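Local coordinates for protein Niban 2 (PDB 7CTP) that may suppress apoptosis and promote melanoma cell invasion, as a myristoylated, phosphorylated cytoplasmic and membrane protein of the Niban family, at residues 130-141 with 260-268. Numbering follows the deposited sequence.
Sequences YLELIGNSLPGT and PQERQRQWI
Gln-264 lies with its amide laid against the turn from Ile-134 to Ser-137. With CG anti to the carbonyl carbon (chi1 -72°) and the chain extended beyond it, OE1 rests 3.6 Å from CD1 of Ile-134, while NE2 comes 3.2 Å from Gly-135 O at too poor an angle for a hydrogen bond. A glutamine suits this place because its methylenes pack while its oxygen takes a bond from a water, which also donates to Leu-131 O.

Ser-137 OG lies 3.6 Å from CG of Gln-264. Short enough to reach back, this hydroxyl donates to Ile-134 O (2.7 Å) in the carbonyl plane, and the Ser-137 amide binds the same oxygen, so two donors pin the type I turn. The hydroxyl also accepts from a second water, shared with Gln-264 O.

Leu-138 lies against the surface of helix 260-337, also touching Lys-249 of helix 232-252. Leucine's two methyls serve two neighbours: CD1 sits 3.5 Å from Arg-263 O and above one guanidinium face, offset toward its rim, and CD2 meets Trp-267 CB at 4.2 Å. Arg-263 NH1 binds Gly-253 O and a third water, which donates to Pro-139 O. The apolar side chains of Ile-268 and Ile-134 cross at about a right angle, their CD1 atoms 4.2 Å apart; Ile-268 CD1 also approaches the hydroxyl of Tyr-130, which is hydrogen-bonded to Tyr-170 and His-168.

This water-bridged interdomain interface joins the PH domain's connection between strands 122-124 and 157-162 to the start of helix 260-337.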
ATOM      1  N   TYR A 130      21.740   8.302  -4.979  1.00 22.04           N
ATOM      2  CA  TYR A 130      21.783   7.195  -4.026  1.00 24.31           C
ATOM      3  C   TYR A 130      22.737   7.496  -2.878  1.00 23.61           C
ATOM      4  O   TYR A 130      22.405   7.284  -1.707  1.00 22.72           O
ATOM      5  CB  TYR A 130      22.193   5.915  -4.741  1.00 20.34           C
ATOM      6  CG  TYR A 130      22.500   4.766  -3.818  1.00 20.93           C
ATOM      7  CD1 TYR A 130      21.478   4.100  -3.132  1.00 22.90           C
ATOM      8  CD2 TYR A 130      23.810   4.349  -3.621  1.00 21.98           C
ATOM      9  CE1 TYR A 130      21.769   3.037  -2.277  1.00 21.54           C
ATOM     10  CE2 TYR A 130      24.110   3.304  -2.771  1.00 27.43           C
ATOM     11  CZ  TYR A 130      23.085   2.651  -2.101  1.00 21.70           C
ATOM     12  OH  TYR A 130      23.406   1.614  -1.261  1.00 25.18           O
ATOM     13  N   LEU A 131      23.933   7.988  -3.200  1.00 22.82           N
ATOM     14  CA  LEU A 131      24.899   8.323  -2.159  1.00 19.34           C
ATOM     15  C   LEU A 131      24.385   9.439  -1.262  1.00 19.28           C
ATOM     16  O   LEU A 131      24.687   9.458  -0.066  1.00 26.49           O
ATOM     17  CB  LEU A 131      26.238   8.723  -2.789  1.00 21.89           C
ATOM     18  CG  LEU A 131      26.979   7.603  -3.530  1.00 28.61           C
ATOM     19  CD1 LEU A 131      28.262   8.160  -4.113  1.00 29.37           C
ATOM     20  CD2 LEU A 131      27.271   6.426  -2.617  1.00 29.05           C
ATOM     21  N   GLU A 132      23.610  10.371  -1.817  1.00 21.00           N
ATOM     22  CA  GLU A 132      23.013  11.416  -0.996  1.00 20.61           C
ATOM     23  C   GLU A 132      21.995  10.828  -0.026  1.00 29.15           C
ATOM     24  O   GLU A 132      21.941  11.218   1.149  1.00 27.59           O
ATOM     25  CB  GLU A 132      22.370  12.473  -1.893  1.00 26.68           C
ATOM     26  CG  GLU A 132      21.743  13.626  -1.135  1.00 30.44           C
ATOM     27  CD  GLU A 132      21.218  14.718  -2.043  1.00 33.26           C
ATOM     28  OE1 GLU A 132      20.181  15.315  -1.673  1.00 30.39           O
ATOM     29  OE2 GLU A 132      21.846  14.986  -3.103  1.00 26.18           O
ATOM     30  N   LEU A 133      21.218   9.854  -0.494  1.00 24.79           N
ATOM     31  CA  LEU A 133      20.178   9.242   0.331  1.00 23.30           C
ATOM     32  C   LEU A 133      20.771   8.459   1.499  1.00 28.79           C
ATOM     33  O   LEU A 133      20.219   8.484   2.605  1.00 25.98           O
ATOM     34  CB  LEU A 133      19.301   8.345  -0.543  1.00 23.47           C
ATOM     35  CG  LEU A 133      18.127   7.602   0.094  1.00 25.19           C
ATOM     36  CD1 LEU A 133      17.216   8.584   0.801  1.00 29.09           C
ATOM     37  CD2 LEU A 133      17.374   6.852  -0.999  1.00 27.72           C
ATOM     38  N   ILE A 134      21.900   7.768   1.289  1.00 23.24           N
ATOM     39  CA  ILE A 134      22.520   7.011   2.379  1.00 23.58           C
ATOM     40  C   ILE A 134      23.593   7.801   3.114  1.00 27.85           C
ATOM     41  O   ILE A 134      24.182   7.282   4.073  1.00 24.90           O
ATOM     42  CB  ILE A 134      23.133   5.682   1.893  1.00 23.98           C
ATOM     43  CG1 ILE A 134      24.302   5.935   0.931  1.00 26.57           C
ATOM     44  CG2 ILE A 134      22.068   4.805   1.248  1.00 28.43           C
ATOM     45  CD1 ILE A 134      25.162   4.708   0.672  1.00 30.35           C
ATOM     46  N   GLY A 135      23.836   9.053   2.725  1.00 24.68           N
ATOM     47  CA  GLY A 135      24.992   9.769   3.243  1.00 23.25           C
ATOM     48  C   GLY A 135      24.956  10.001   4.743  1.00 25.17           C
ATOM     49  O   GLY A 135      26.005  10.047   5.396  1.00 29.31           O
ATOM     50  N   ASN A 136      23.760  10.173   5.308  1.00 24.67           N
ATOM     51  CA  ASN A 136      23.624  10.433   6.739  1.00 29.00           C
ATOM     52  C   ASN A 136      23.046   9.237   7.484  1.00 30.56           C
ATOM     53  O   ASN A 136      22.447   9.391   8.551  1.00 31.43           O
ATOM     54  CB  ASN A 136      22.783  11.687   6.973  1.00 27.90           C
ATOM     55  CG  ASN A 136      23.484  12.938   6.481  1.00 31.16           C
ATOM     56  OD1 ASN A 136      24.414  13.435   7.123  1.00 33.46           O
ATOM     57  ND2 ASN A 136      23.060  13.436   5.328  1.00 28.26           N
ATOM     58  N   SER A 137      23.227   8.039   6.930  1.00 30.16           N
ATOM     59  CA  SER A 137      22.755   6.841   7.612  1.00 32.25           C
ATOM     60  C   SER A 137      23.572   6.553   8.862  1.00 30.84           C
ATOM     61  O   SER A 137      23.093   5.861   9.760  1.00 31.01           O
ATOM     62  CB  SER A 137      22.785   5.645   6.665  1.00 28.13           C
ATOM     63  OG  SER A 137      24.069   5.464   6.100  1.00 34.64           O
ATOM     64  N   LEU A 138      24.799   7.068   8.937  1.00 31.60           N
ATOM     65  CA  LEU A 138      25.585   7.014  10.150  1.00 33.05           C
ATOM     66  C   LEU A 138      25.915   8.436  10.589  1.00 34.95           C
ATOM     67  O   LEU A 138      26.081   9.318   9.739  1.00 37.99           O
ATOM     68  CB  LEU A 138      26.866   6.195   9.932  1.00 35.77           C
ATOM     69  CG  LEU A 138      26.578   4.744   9.519  1.00 30.58           C
ATOM     70  CD1 LEU A 138      27.818   4.048   8.959  1.00 30.08           C
ATOM     71  CD2 LEU A 138      25.990   3.950  10.701  1.00 31.77           C
ATOM     72  N   PRO A 139      25.975   8.704  11.888  1.00 39.92           N
ATOM     73  CA  PRO A 139      26.020  10.094  12.353  1.00 39.09           C
ATOM     74  C   PRO A 139      27.398  10.714  12.198  1.00 44.34           C
ATOM     75  O   PRO A 139      28.417  10.028  12.094  1.00 41.43           O
ATOM     76  CB  PRO A 139      25.648   9.976  13.835  1.00 34.57           C
ATOM     77  CG  PRO A 139      26.206   8.650  14.215  1.00 35.52           C
ATOM     78  CD  PRO A 139      25.969   7.754  13.019  1.00 45.71           C
ATOM     79  N   GLY A 140      27.404  12.048  12.196  1.00 42.14           N
ATOM     80  CA  GLY A 140      28.628  12.824  12.239  1.00 49.70           C
ATOM     81  C   GLY A 140      29.387  12.918  10.938  1.00 46.19           C
ATOM     82  O   GLY A 140      30.543  13.361  10.942  1.00 44.62           O
ATOM     83  N   THR A 141      28.765  12.531   9.822  1.00 55.79           N
ATOM     84  CA  THR A 141      29.483  12.421   8.557  1.00 47.86           C
ATOM     85  C   THR A 141      30.053  13.756   8.108  1.00 49.69           C
ATOM     86  O   THR A 141      31.194  13.828   7.638  1.00 48.66           O
ATOM     87  CB  THR A 141      28.558  11.876   7.479  1.00 44.80           C
ATOM     88  OG1 THR A 141      27.810  10.776   8.015  1.00 46.34           O
ATOM     89  CG2 THR A 141      29.378  11.413   6.312  1.00 45.03           C
ATOM     90  N   PRO A 260      33.910   6.957   5.109  1.00 32.36           N
ATOM     91  CA  PRO A 260      32.462   7.104   5.355  1.00 28.23           C
ATOM     92  C   PRO A 260      31.580   6.246   4.465  1.00 31.24           C
ATOM     93  O   PRO A 260      30.627   5.642   4.969  1.00 30.14           O
ATOM     94  CB  PRO A 260      32.223   8.600   5.106  1.00 32.02           C
ATOM     95  CG  PRO A 260      33.514   9.231   5.498  1.00 27.84           C
ATOM     96  CD  PRO A 260      34.575   8.274   5.023  1.00 29.82           C
ATOM     97  N   GLN A 261      31.870   6.157   3.163  1.00 33.02           N
ATOM     98  CA  GLN A 261      30.993   5.372   2.298  1.00 31.55           C
ATOM     99  C   GLN A 261      31.189   3.876   2.517  1.00 34.75           C
ATOM    100  O   GLN A 261      30.233   3.099   2.373  1.00 29.96           O
ATOM    101  CB  GLN A 261      31.202   5.772   0.839  1.00 35.56           C
ATOM    102  CG  GLN A 261      30.670   7.187   0.565  1.00 37.04           C
ATOM    103  CD  GLN A 261      30.860   7.662  -0.860  1.00 39.72           C
ATOM    104  OE1 GLN A 261      31.155   6.876  -1.759  1.00 32.49           O
ATOM    105  NE2 GLN A 261      30.688   8.965  -1.076  1.00 35.65           N
ATOM    106  N   GLU A 262      32.395   3.458   2.915  1.00 28.48           N
ATOM    107  CA  GLU A 262      32.605   2.052   3.249  1.00 31.16           C
ATOM    108  C   GLU A 262      31.857   1.670   4.523  1.00 31.17           C
ATOM    109  O   GLU A 262      31.251   0.592   4.598  1.00 31.98           O
ATOM    110  CB  GLU A 262      34.095   1.757   3.389  1.00 40.08           C
ATOM    111  CG  GLU A 262      34.442   0.339   3.879  1.00 48.94           C
ATOM    112  CD  GLU A 262      33.854  -0.788   3.019  1.00 67.14           C
ATOM    113  OE1 GLU A 262      33.393  -0.535   1.882  1.00 60.84           O
ATOM    114  OE2 GLU A 262      33.871  -1.949   3.489  1.00 59.43           O
ATOM    115  N   ARG A 263      31.881   2.543   5.531  1.00 29.83           N
ATOM    116  CA  ARG A 263      31.108   2.288   6.742  1.00 26.95           C
ATOM    117  C   ARG A 263      29.614   2.242   6.434  1.00 30.63           C
ATOM    118  O   ARG A 263      28.881   1.405   6.982  1.00 25.68           O
ATOM    119  CB  ARG A 263      31.424   3.356   7.787  1.00 26.64           C
ATOM    120  CG  ARG A 263      32.845   3.243   8.364  1.00 29.79           C
ATOM    121  CD  ARG A 263      33.132   4.355   9.360  1.00 29.07           C
ATOM    122  NE  ARG A 263      32.268   4.245  10.533  1.00 40.72           N
ATOM    123  CZ  ARG A 263      31.425   5.192  10.930  1.00 51.79           C
ATOM    124  NH1 ARG A 263      30.669   5.002  12.007  1.00 44.17           N
ATOM    125  NH2 ARG A 263      31.346   6.332  10.251  1.00 57.55           N
ATOM    126  N   GLN A 264      29.151   3.122   5.538  1.00 27.00           N
ATOM    127  CA  GLN A 264      27.743   3.114   5.136  1.00 26.66           C
ATOM    128  C   GLN A 264      27.362   1.780   4.507  1.00 24.63           C
ATOM    129  O   GLN A 264      26.287   1.235   4.795  1.00 28.90           O
ATOM    130  CB  GLN A 264      27.455   4.270   4.165  1.00 26.46           C
ATOM    131  CG  GLN A 264      27.462   5.653   4.811  1.00 26.17           C
ATOM    132  CD  GLN A 264      27.711   6.788   3.809  1.00 27.50           C
ATOM    133  OE1 GLN A 264      27.543   6.622   2.599  1.00 29.30           O
ATOM    134  NE2 GLN A 264      28.121   7.941   4.321  1.00 33.41           N
ATOM    135  N   ARG A 265      28.251   1.215   3.684  1.00 27.62           N
ATOM    136  CA  ARG A 265      27.963  -0.056   3.022  1.00 29.52           C
ATOM    137  C   ARG A 265      27.938  -1.214   4.018  1.00 32.89           C
ATOM    138  O   ARG A 265      27.121  -2.135   3.890  1.00 29.06           O
ATOM    139  CB  ARG A 265      28.990  -0.316   1.922  1.00 37.30           C
ATOM    140  CG  ARG A 265      28.677  -1.527   1.052  1.00 59.67           C
ATOM    141  CD  ARG A 265      29.931  -2.333   0.742  1.00 61.93           C
ATOM    142  NE  ARG A 265      30.341  -3.137   1.891  1.00 75.28           N
ATOM    143  CZ  ARG A 265      30.980  -4.300   1.805  1.00 75.08           C
ATOM    144  NH1 ARG A 265      31.315  -4.960   2.902  1.00 73.87           N
ATOM    145  NH2 ARG A 265      31.273  -4.813   0.623  1.00 76.34           N
ATOM    146  N   GLN A 266      28.830  -1.190   5.010  1.00 25.93           N
ATOM    147  CA  GLN A 266      28.809  -2.231   6.030  1.00 26.74           C
ATOM    148  C   GLN A 266      27.510  -2.192   6.817  1.00 22.23           C
ATOM    149  O   GLN A 266      26.939  -3.242   7.142  1.00 25.39           O
ATOM    150  CB  GLN A 266      30.005  -2.081   6.964  1.00 28.29           C
ATOM    151  CG  GLN A 266      31.309  -2.356   6.276  1.00 37.83           C
ATOM    152  CD  GLN A 266      32.485  -2.012   7.146  1.00 37.92           C
ATOM    153  OE1 GLN A 266      33.399  -1.309   6.721  1.00 39.45           O
ATOM    154  NE2 GLN A 266      32.464  -2.497   8.379  1.00 34.55           N
ATOM    155  N   TRP A 267      27.014  -0.992   7.129  1.00 20.06           N
ATOM    156  CA  TRP A 267      25.757  -0.922   7.867  1.00 23.29           C
ATOM    157  C   TRP A 267      24.604  -1.490   7.040  1.00 25.57           C
ATOM    158  O   TRP A 267      23.727  -2.182   7.575  1.00 24.36           O
ATOM    159  CB  TRP A 267      25.441   0.508   8.307  1.00 24.56           C
ATOM    160  CG  TRP A 267      24.040   0.558   8.805  1.00 24.54           C
ATOM    161  CD1 TRP A 267      22.957   1.084   8.162  1.00 24.27           C
ATOM    162  CD2 TRP A 267      23.543  -0.041  10.003  1.00 25.08           C
ATOM    163  NE1 TRP A 267      21.821   0.878   8.902  1.00 24.01           N
ATOM    164  CE2 TRP A 267      22.150   0.190  10.040  1.00 24.76           C
ATOM    165  CE3 TRP A 267      24.142  -0.735  11.058  1.00 26.47           C
ATOM    166  CZ2 TRP A 267      21.344  -0.245  11.095  1.00 27.88           C
ATOM    167  CZ3 TRP A 267      23.337  -1.167  12.115  1.00 23.04           C
ATOM    168  CH2 TRP A 267      21.953  -0.923  12.121  1.00 22.99           C
ATOM    169  N   ILE A 268      24.599  -1.218   5.730  1.00 23.88           N
ATOM    170  CA  ILE A 268      23.553  -1.759   4.861  1.00 21.75           C
ATOM    171  C   ILE A 268      23.569  -3.282   4.895  1.00 23.61           C
ATOM    172  O   ILE A 268      22.515  -3.930   4.937  1.00 23.67           O
ATOM    173  CB  ILE A 268      23.716  -1.217   3.426  1.00 20.91           C
ATOM    174  CG1 ILE A 268      23.348   0.270   3.375  1.00 26.20           C
ATOM    175  CG2 ILE A 268      22.855  -2.034   2.447  1.00 28.39           C
ATOM    176  CD1 ILE A 268      24.005   1.030   2.226  1.00 28.33           C
TER
HETATM  177  O   HOH W   1      27.223   8.751   0.841  1.00 24.04           O
HETATM  178  O   HOH W   2      24.120   2.938   5.372  1.00 32.22           O
HETATM  179  O   HOH W   3      29.475   7.429  12.223  1.00 46.80           O